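Local coordinates for protein metalloregulator ScaR (PDB 3HRS) that represses transcription in response to manganese, acting as a homodimeric regulator of the DtxR/MntR family that probably binds DNA directly, at residues L77-L82 with C122-T127; Y152-V157 with I209-I214; V174-R179 with E193-E198. One frame throughout, in Å; residues are numbered along the deposited sequence.

Contact 1 of 3, residues L77-L82 with C122-T127; sequences LIEVFL and CPHGGT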
loop_
_atom_site.group_PDB
_atom_site.type_symbol
_atom_site.label_atom_id
_atom_site.label_comp_id
_atom_site.label_asym_id
_atom_site.label_seq_id
_atom_site.Cartn_x
_atom_site.Cartn_y
_atom_site.Cartn_z
ATOM N N LEU A 77 11.368 -1.046 -4.657
ATOM C CA LEU A 77 10.997 -1.980 -3.602
ATOM C C LEU A 77 9.515 -2.421 -3.727
ATOM O O LEU A 77 9.201 -3.583 -3.548
ATOM C CB LEU A 77 11.324 -1.445 -2.217
ATOM C CG LEU A 77 12.795 -1.283 -1.829
ATOM C CD1 LEU A 77 12.960 -0.342 -0.614
ATOM C CD2 LEU A 77 13.358 -2.598 -1.505
ATOM N N ILE A 78 8.623 -1.506 -4.082
ATOM C CA ILE A 78 7.244 -1.886 -4.359
ATOM C C ILE A 78 7.231 -2.879 -5.527
ATOM O O ILE A 78 6.495 -3.863 -5.527
ATOM C CB ILE A 78 6.351 -0.669 -4.706
ATOM C CG1 ILE A 78 6.244 0.310 -3.523
ATOM C CG2 ILE A 78 4.973 -1.107 -5.038
ATOM C CD1 ILE A 78 5.974 -0.376 -2.220
ATOM N N GLU A 79 8.049 -2.627 -6.534
ATOM C CA GLU A 79 8.090 -3.550 -7.658
ATOM C C GLU A 79 8.436 -4.931 -7.130
ATOM O O GLU A 79 7.658 -5.853 -7.308
ATOM C CB GLU A 79 9.098 -3.108 -8.706
ATOM C CG GLU A 79 9.282 -4.100 -9.827
ATOM C CD GLU A 79 8.409 -3.791 -11.014
ATOM O OE1 GLU A 79 8.360 -4.635 -11.945
ATOM O OE2 GLU A 79 7.787 -2.698 -11.013
ATOM N N VAL A 80 9.597 -5.053 -6.472
ATOM C CA VAL A 80 10.041 -6.305 -5.868
ATOM C C VAL A 80 8.983 -6.920 -4.964
ATOM O O VAL A 80 8.789 -8.116 -4.987
ATOM C CB VAL A 80 11.275 -6.129 -4.992
ATOM C CG1 VAL A 80 11.501 -7.395 -4.111
ATOM C CG2 VAL A 80 12.492 -5.838 -5.849
ATOM N N PHE A 81 8.305 -6.123 -4.152
ATOM C CA PHE A 81 7.288 -6.706 -3.284
ATOM C C PHE A 81 6.142 -7.296 -4.112
ATOM O O PHE A 81 5.758 -8.422 -3.902
ATOM C CB PHE A 81 6.770 -5.701 -2.237
ATOM C CG PHE A 81 5.572 -6.189 -1.448
ATOM C CD1 PHE A 81 5.724 -7.109 -0.421
ATOM C CD2 PHE A 81 4.293 -5.700 -1.718
ATOM C CE1 PHE A 81 4.614 -7.538 0.329
ATOM C CE2 PHE A 81 3.178 -6.116 -0.970
ATOM C CZ PHE A 81 3.335 -7.033 0.051
ATOM N N LEU A 82 5.607 -6.530 -5.053
ATOM C CA LEU A 82 4.436 -6.958 -5.802
ATOM C C LEU A 82 4.655 -8.237 -6.582
ATOM O O LEU A 82 3.793 -9.138 -6.571
ATOM C CB LEU A 82 3.940 -5.860 -6.736
ATOM C CG LEU A 82 3.422 -4.665 -5.928
ATOM C CD1 LEU A 82 2.657 -3.716 -6.828
ATOM C CD2 LEU A 82 2.554 -5.159 -4.765
ATOM N N CYS A 122 15.753 -4.652 -8.260
ATOM C CA CYS A 122 14.389 -5.081 -8.588
ATOM C C CYS A 122 14.425 -6.111 -9.740
ATOM O O CYS A 122 15.465 -6.294 -10.389
ATOM C CB CYS A 122 13.507 -3.901 -8.975
ATOM S SG CYS A 122 13.967 -3.077 -10.513
ATOM N N PRO A 123 13.291 -6.784 -10.010
ATOM C CA PRO A 123 13.343 -7.873 -11.003
ATOM C C PRO A 123 13.807 -7.447 -12.412
ATOM O O PRO A 123 14.194 -8.321 -13.181
ATOM C CB PRO A 123 11.897 -8.406 -11.044
ATOM C CG PRO A 123 11.242 -7.858 -9.792
ATOM C CD PRO A 123 11.921 -6.541 -9.529
ATOM N N HIS A 124 13.791 -6.161 -12.755
ATOM C CA HIS A 124 14.282 -5.785 -14.082
ATOM C C HIS A 124 15.726 -5.340 -14.110
ATOM O O HIS A 124 16.163 -4.735 -15.092
ATOM C CB HIS A 124 13.412 -4.721 -14.719
ATOM C CG HIS A 124 12.025 -5.181 -14.996
ATOM N ND1 HIS A 124 10.923 -4.643 -14.369
ATOM C CD2 HIS A 124 11.558 -6.145 -15.824
ATOM C CE1 HIS A 124 9.833 -5.243 -14.812
ATOM N NE2 HIS A 124 10.192 -6.155 -15.699
ATOM N N GLY A 125 16.465 -5.626 -13.042
ATOM C CA GLY A 125 17.892 -5.364 -13.020
ATOM C C GLY A 125 18.243 -3.960 -12.557
ATOM O O GLY A 125 19.423 -3.616 -12.330
ATOM N N GLY A 126 17.210 -3.133 -12.437
ATOM C CA GLY A 126 17.377 -1.830 -11.832
ATOM C C GLY A 126 17.926 -2.003 -10.433
ATOM O O GLY A 126 17.434 -2.841 -9.634
ATOM N N THR A 127 18.935 -1.201 -10.124
ATOM C CA THR A 127 19.570 -1.245 -8.813
ATOM C C THR A 127 18.764 -0.484 -7.746
ATOM O O THR A 127 18.035 0.450 -8.069
ATOM C CB THR A 127 20.983 -0.692 -8.885
ATOM O OG1 THR A 127 21.387 -0.279 -7.577
ATOM C CG2 THR A 127 20.985 0.502 -9.780
#

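Contact 2 of 3, residues Y152-V157 with I209-I214; sequences YILARV and IYVEKI. With SO4 (sulfate ion), chain C.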
loop_
_atom_site.group_PDB
_atom_site.type_symbol
_atom_site.label_atom_id
_atom_site.label_comp_id
_atom_site.label_asym_id
_atom_site.label_seq_id
_atom_site.Cartn_x
_atom_site.Cartn_y
_atom_site.Cartn_z
ATOM N N TYR A 152 26.251 -12.202 -24.481
ATOM C CA TYR A 152 25.938 -11.124 -23.543
ATOM C C TYR A 152 24.828 -11.550 -22.564
ATOM O O TYR A 152 23.937 -12.324 -22.924
ATOM C CB TYR A 152 25.470 -9.883 -24.302
ATOM C CG TYR A 152 26.566 -8.934 -24.746
ATOM C CD1 TYR A 152 27.238 -9.114 -25.955
ATOM C CD2 TYR A 152 26.907 -7.833 -23.971
ATOM C CE1 TYR A 152 28.231 -8.235 -26.365
ATOM C CE2 TYR A 152 27.898 -6.948 -24.373
ATOM C CZ TYR A 152 28.559 -7.154 -25.570
ATOM O OH TYR A 152 29.538 -6.265 -25.964
ATOM N N ILE A 153 24.875 -11.055 -21.328
ATOM C CA ILE A 153 23.730 -11.207 -20.433
ATOM C C ILE A 153 22.798 -10.014 -20.580
ATOM O O ILE A 153 23.246 -8.865 -20.628
ATOM C CB ILE A 153 24.116 -11.254 -18.954
ATOM C CG1 ILE A 153 25.474 -11.912 -18.741
ATOM C CG2 ILE A 153 23.056 -11.993 -18.168
ATOM C CD1 ILE A 153 25.874 -11.939 -17.255
ATOM N N LEU A 154 21.503 -10.283 -20.653
ATOM C CA LEU A 154 20.519 -9.209 -20.655
ATOM C C LEU A 154 20.283 -8.771 -19.223
ATOM O O LEU A 154 19.413 -9.305 -18.539
ATOM C CB LEU A 154 19.213 -9.690 -21.259
ATOM C CG LEU A 154 18.261 -8.541 -21.521
ATOM C CD1 LEU A 154 19.097 -7.338 -21.851
ATOM C CD2 LEU A 154 17.342 -8.906 -22.669
ATOM N N ALA A 155 21.051 -7.785 -18.769
ATOM C CA ALA A 155 21.117 -7.483 -17.339
ATOM C C ALA A 155 20.028 -6.560 -16.816
ATOM O O ALA A 155 19.524 -6.779 -15.717
ATOM C CB ALA A 155 22.480 -6.979 -16.957
ATOM N N ARG A 156 19.662 -5.534 -17.581
ATOM C CA ARG A 156 18.552 -4.667 -17.170
ATOM C C ARG A 156 17.712 -4.212 -18.357
ATOM O O ARG A 156 18.160 -4.242 -19.489
ATOM C CB ARG A 156 19.059 -3.467 -16.356
ATOM C CG ARG A 156 18.067 -2.329 -16.233
ATOM C CD ARG A 156 18.519 -1.263 -15.230
ATOM N NE ARG A 156 19.533 -0.349 -15.747
ATOM C CZ ARG A 156 19.405 0.976 -15.766
ATOM N NH1 ARG A 156 18.299 1.556 -15.316
ATOM N NH2 ARG A 156 20.388 1.730 -16.241
ATOM N N VAL A 157 16.478 -3.822 -18.089
ATOM C CA VAL A 157 15.613 -3.247 -19.103
ATOM C C VAL A 157 14.885 -2.120 -18.403
ATOM O O VAL A 157 14.711 -2.153 -17.194
ATOM C CB VAL A 157 14.567 -4.248 -19.609
ATOM C CG1 VAL A 157 15.213 -5.557 -19.959
ATOM C CG2 VAL A 157 13.505 -4.470 -18.557
ATOM N N ILE A 209 17.878 -1.343 -23.515
ATOM C CA ILE A 209 18.187 -2.677 -23.052
ATOM C C ILE A 209 19.633 -2.662 -22.596
ATOM O O ILE A 209 20.513 -2.145 -23.299
ATOM C CB ILE A 209 18.031 -3.642 -24.216
ATOM C CG1 ILE A 209 16.564 -3.974 -24.414
ATOM C CG2 ILE A 209 18.857 -4.892 -24.018
ATOM C CD1 ILE A 209 16.289 -4.424 -25.821
ATOM N N TYR A 210 19.899 -3.208 -21.422
ATOM C CA TYR A 210 21.237 -3.106 -20.872
ATOM C C TYR A 210 21.889 -4.471 -20.787
ATOM O O TYR A 210 21.286 -5.412 -20.252
ATOM C CB TYR A 210 21.172 -2.474 -19.488
ATOM C CG TYR A 210 20.660 -1.068 -19.496
ATOM C CD1 TYR A 210 19.321 -0.802 -19.741
ATOM C CD2 TYR A 210 21.516 0.005 -19.250
ATOM C CE1 TYR A 210 18.842 0.500 -19.731
ATOM C CE2 TYR A 210 21.050 1.307 -19.242
ATOM C CZ TYR A 210 19.715 1.546 -19.481
ATOM O OH TYR A 210 19.255 2.833 -19.485
ATOM N N VAL A 211 23.117 -4.576 -21.296
ATOM C CA VAL A 211 23.820 -5.857 -21.309
ATOM C C VAL A 211 25.206 -5.836 -20.667
ATOM O O VAL A 211 25.759 -4.777 -20.371
ATOM C CB VAL A 211 23.981 -6.370 -22.719
ATOM C CG1 VAL A 211 22.618 -6.546 -23.350
ATOM C CG2 VAL A 211 24.862 -5.405 -23.528
ATOM N N GLU A 212 25.754 -7.025 -20.454
ATOM C CA GLU A 212 27.109 -7.166 -19.940
ATOM C C GLU A 212 27.770 -8.391 -20.566
ATOM O O GLU A 212 27.254 -9.504 -20.454
ATOM C CB GLU A 212 27.116 -7.249 -18.412
ATOM C CG GLU A 212 27.693 -6.009 -17.744
ATOM C CD GLU A 212 26.633 -5.119 -17.151
ATOM O OE1 GLU A 212 25.467 -5.548 -17.130
ATOM O OE2 GLU A 212 26.955 -3.999 -16.698
ATOM N N LYS A 213 28.906 -8.177 -21.231
ATOM C CA LYS A 213 29.514 -9.211 -22.077
ATOM C C LYS A 213 29.953 -10.414 -21.272
ATOM O O LYS A 213 30.893 -10.333 -20.483
ATOM C CB LYS A 213 30.712 -8.669 -22.864
ATOM C CG LYS A 213 31.471 -9.756 -23.636
ATOM C CD LYS A 213 32.963 -9.442 -23.775
ATOM C CE LYS A 213 33.711 -9.566 -22.438
ATOM N NZ LYS A 213 34.096 -10.968 -22.081
ATOM N N ILE A 214 29.267 -11.531 -21.479
ATOM C CA ILE A 214 29.640 -12.770 -20.821
ATOM C C ILE A 214 30.630 -13.524 -21.712
ATOM O O ILE A 214 31.671 -13.996 -21.247
ATOM C CB ILE A 214 28.398 -13.628 -20.474
ATOM C CG1 ILE A 214 28.779 -15.101 -20.340
ATOM C CG2 ILE A 214 27.328 -13.478 -21.530
ATOM C CD1 ILE A 214 27.606 -16.044 -20.494
ATOM O OXT ILE A 214 30.431 -13.645 -22.924
HETATM S S SO4 C . 14.072 2.391 -15.363
HETATM O O1 SO4 C . 15.018 1.296 -15.619
HETATM O O2 SO4 C . 14.837 3.632 -15.285
HETATM O O3 SO4 C . 13.087 2.514 -16.448
HETATM O O4 SO4 C . 13.379 2.151 -14.086
#

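Contact 3 of 3, residues V174-R179 with E193-E198; sequences VGKTIR and EVDGQE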
loop_
_atom_site.group_PDB
_atom_site.type_symbol
_atom_site.label_atom_id
_atom_site.label_comp_id
_atom_site.label_asym_id
_atom_site.label_seq_id
_atom_site.Cartn_x
_atom_site.Cartn_y
_atom_site.Cartn_z
ATOM N N VAL A 174 15.063 -10.372 -18.535
ATOM C CA VAL A 174 16.237 -10.120 -17.739
ATOM C C VAL A 174 16.766 -11.456 -17.273
ATOM O O VAL A 174 16.066 -12.188 -16.574
ATOM C CB VAL A 174 15.906 -9.272 -16.509
ATOM C CG1 VAL A 174 17.163 -8.618 -15.996
ATOM C CG2 VAL A 174 14.846 -8.233 -16.856
ATOM N N GLY A 175 17.993 -11.773 -17.659
ATOM C CA GLY A 175 18.613 -13.013 -17.243
ATOM C C GLY A 175 19.030 -13.894 -18.404
ATOM O O GLY A 175 20.111 -14.481 -18.372
ATOM N N LYS A 176 18.187 -13.993 -19.430
ATOM C CA LYS A 176 18.522 -14.810 -20.597
ATOM C C LYS A 176 19.829 -14.368 -21.226
ATOM O O LYS A 176 20.294 -13.249 -21.009
ATOM C CB LYS A 176 17.405 -14.799 -21.648
ATOM C CG LYS A 176 16.308 -15.818 -21.382
ATOM C CD LYS A 176 15.059 -15.529 -22.199
ATOM C CE LYS A 176 13.813 -15.836 -21.370
ATOM N NZ LYS A 176 12.570 -15.305 -21.995
ATOM N N THR A 177 20.425 -15.263 -22.002
ATOM C CA THR A 177 21.682 -14.966 -22.660
ATOM C C THR A 177 21.395 -14.505 -24.084
ATOM O O THR A 177 20.383 -14.873 -24.685
ATOM C CB THR A 177 22.635 -16.177 -22.661
ATOM O OG1 THR A 177 22.401 -16.977 -21.492
ATOM C CG2 THR A 177 24.090 -15.709 -22.683
ATOM N N ILE A 178 22.299 -13.699 -24.620
ATOM C CA ILE A 178 22.018 -12.927 -25.812
ATOM C C ILE A 178 23.253 -12.902 -26.696
ATOM O O ILE A 178 24.343 -12.573 -26.227
ATOM C CB ILE A 178 21.601 -11.486 -25.410
ATOM C CG1 ILE A 178 20.096 -11.432 -25.141
ATOM C CG2 ILE A 178 21.973 -10.473 -26.461
ATOM C CD1 ILE A 178 19.279 -12.162 -26.182
ATOM N N ARG A 179 23.091 -13.283 -27.964
ATOM C CA ARG A 179 24.167 -13.145 -28.928
ATOM C C ARG A 179 23.971 -11.874 -29.746
ATOM O O ARG A 179 23.028 -11.772 -30.534
ATOM C CB ARG A 179 24.214 -14.338 -29.877
ATOM C CG ARG A 179 24.663 -15.672 -29.285
ATOM C CD ARG A 179 24.740 -16.712 -30.419
ATOM N NE ARG A 179 25.044 -18.067 -29.964
ATOM C CZ ARG A 179 24.825 -19.162 -30.687
ATOM N NH1 ARG A 179 24.288 -19.061 -31.899
ATOM N NH2 ARG A 179 25.133 -20.361 -30.200
ATOM N N GLU A 193 20.566 -12.973 -31.115
ATOM C CA GLU A 193 20.258 -14.395 -31.138
ATOM C C GLU A 193 19.685 -14.825 -29.788
ATOM O O GLU A 193 20.420 -15.231 -28.881
ATOM C CB GLU A 193 21.523 -15.193 -31.457
ATOM C CG GLU A 193 21.285 -16.630 -31.872
ATOM C CD GLU A 193 20.904 -16.742 -33.324
ATOM O OE1 GLU A 193 20.873 -17.880 -33.840
ATOM O OE2 GLU A 193 20.639 -15.690 -33.949
ATOM N N VAL A 194 18.366 -14.724 -29.665
ATOM C CA VAL A 194 17.682 -15.048 -28.417
ATOM C C VAL A 194 16.939 -16.368 -28.537
ATOM O O VAL A 194 15.877 -16.441 -29.157
ATOM C CB VAL A 194 16.690 -13.937 -28.002
ATOM C CG1 VAL A 194 15.778 -13.561 -29.164
ATOM C CG2 VAL A 194 15.874 -14.374 -26.799
ATOM N N ASP A 195 17.501 -17.408 -27.931
ATOM C CA ASP A 195 16.937 -18.745 -28.046
ATOM C C ASP A 195 17.160 -19.273 -29.457
ATOM O O ASP A 195 16.242 -19.802 -30.086
ATOM C CB ASP A 195 15.440 -18.744 -27.708
ATOM C CG ASP A 195 15.173 -18.647 -26.211
ATOM O OD1 ASP A 195 15.869 -19.341 -25.432
ATOM O OD2 ASP A 195 14.258 -17.882 -25.821
ATOM N N GLY A 196 18.384 -19.107 -29.951
ATOM C CA GLY A 196 18.757 -19.582 -31.271
ATOM C C GLY A 196 17.957 -18.955 -32.397
ATOM O O GLY A 196 18.210 -19.226 -33.573
ATOM N N GLN A 197 16.993 -18.111 -32.039
ATOM C CA GLN A 197 16.135 -17.453 -33.021
ATOM C C GLN A 197 16.603 -16.019 -33.267
ATOM O O GLN A 197 16.938 -15.295 -32.323
ATOM C CB GLN A 197 14.685 -17.460 -32.537
ATOM C CG GLN A 197 13.651 -17.580 -33.640
ATOM C CD GLN A 197 12.301 -18.022 -33.104
ATOM O OE1 GLN A 197 11.849 -17.551 -32.056
ATOM N NE2 GLN A 197 11.650 -18.934 -33.820
ATOM N N GLU A 198 16.632 -15.617 -34.536
ATOM C CA GLU A 198 17.116 -14.292 -34.910
ATOM C C GLU A 198 16.035 -13.247 -34.678
ATOM O O GLU A 198 14.842 -13.547 -34.741
ATOM C CB GLU A 198 17.578 -14.273 -36.367
ATOM C CG GLU A 198 18.494 -13.110 -36.722
ATOM C CD GLU A 198 19.232 -13.331 -38.039
ATOM O OE1 GLU A 198 20.248 -12.645 -38.284
ATOM O OE2 GLU A 198 18.801 -14.197 -38.833
#

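Contact 1 of 3, residues L77-L82 with C122-T127
E79 reaches from its helix to P123 and H124 of the loop 122-127. Its CB points toward the loop, and contact begins at CG, which is anti to the backbone N (chi1 174°) and rests against the proline ring, 3.6 Å from P123 CD. The chain then bends at chi2 (94°) and carries the carboxylate across to the imidazole, where OE1 lies 3.3 Å from H124 CE1 and 3.5 Å from H124 ND1. The two side chains cross at about a right angle, and the carboxylate and ring planes are 55° apart. V80, the next residue, sets its CG2 3.8 Å from both C122 CB and P123 CD. The loop makes a type I turn from C122 to G125, with C122 N also bonded to G126 O. E79, C122 and H124, together with D159 beside the histidine, bind zinc in another structure of this protein; this chain carries no metal there in the apo form. Helix 62-84 carries E79 and packs L77, I78 and F81 on helix 106-115, while F81 also meets F81 of the second subunit; on the loop side, a probable backbone hydrogen bond joins H124 to V157 of strand 150-157.

Contact 2 of 3, residues Y152-V157 with I209-I214
Y210 O is gripped by two neighbouring amides, A155 N at 2.8 Å and R156 N at 3.1 Å. The first donor lies in the carbonyl plane and the second is tilted 32° from it. A155 and R156 thus both face Y210, which makes a classic beta bulge and shifts the register by one residue. The return bond, Y210 N to R156 O, is 2.8 Å long. The side chains of R156 and Y210 lie side by side, pointing the same way. R156 bends at chi3 (78°) and swings its guanidinium over the tyrosine ring, with R156 CZ 3.9 Å from the centroid of Y210 in a cation-pi contact. The two planes are 35° apart, so the groups are not flatly stacked. R156 NH2 is held by H139 O, and Y210 OH is bonded to H158. R156 NH1 adds a weak bond to a sulfate ion that H158, D159 and R76 also bind. The strands belong to the antiparallel sheet of the FeoA domain, an SH3-like fold, in which 209-212, beside 150-157, is one of the two outermost strands within this chain. Toward the end of 209-212, I153 and E212 form a hydrogen-bonded pair: I153 N to E212 O is 3.0 Å and E212 N to I153 O 3.1 Å. L154 CD1 leans on I209 CG2 and V211 CG1 on the opposite side of the sheet from R156 and Y210; V157 and I209 continue that side onto L167 of helix 161-168. Y152 lays one ring face over the backbone of K213, whose CA stands 3.8 Å from the ring centroid of Y152 in a CH-pi contact, while Y152 OH bonds to E148 O. Near the chain end, I153 CG1 touches I214 CG2 at 3.7 Å.

Contact 3 of 3, residues V174-R179 with E193-E198
The guanidinium of R179 and the carboxylate of E193 lie nearly in the same orientation, their planes 8° apart, but they do not pair: R179 NH1 stays 4.1 Å from E193 OE1, beyond a salt bridge. What the guanidinium meets is the aliphatic part of the glutamate, with E193 CG coming up obliquely, 3.9 Å from R179 NH1. The two residues face each other across the beta hairpin of strands 177-184 and 189-194 in the antiparallel sheet of the FeoA domain. Their side chains run alongside, pointing the same way. R179 is extended from CG to NE and passes its CD 3.7 Å from E193 CB, whereas E193 bends at chi2 (81°) and turns its carboxylate off to one side. Opposite charges this close would attract weakly, and R179 also packs on D151 of strand 150-157. The backbone link beneath them is uneven. E193 N donates to R179 O over 2.8 Å, in the carbonyl plane and on a lone pair; the reverse bond, R179 N to E193 O, is weak. Beyond E193 the chain turns through D195 and G196, both with positive phi, into strand 197-201, and V194 N bonds to Q197 O at 3.1 Å across that turn. K176 NZ remains 4.9 Å from D195 OD2; it has weak bonds to Q173 OE1 and G171 O. On the buried side, I178 lies beside V194 and also touches L172. Its CG1 stands anti to the carbonyl carbon (chi1 -87°), and with chi2 folded as well, I178 CD1 comes to 3.6 Å from V194 CB.

Overall arrangement
Contact 1 closes first along the chain, within the metal-binding and dimerisation region; contacts 2 and 3 follow in the FeoA domain, with contact 3 nested inside the loop closed by contact 2. The centres of contact 1 and contact 2 lie about 17 Å apart. Contact 3 is centred about 22 Å from the centre of contact 1 and about 10 Å from that of contact 2. Contacts 2 and 3 share one antiparallel sheet, where strands 150-157 and 177-184 are neighbours joined by a probable bond from I178 N to Y152 O. The loop 122-127 borders this sheet: V174 packs against P123 and H124, and R156 against G126. The zinc-binding loop is thereby tied directly to the FeoA domain, which itself supplies the ligand D159.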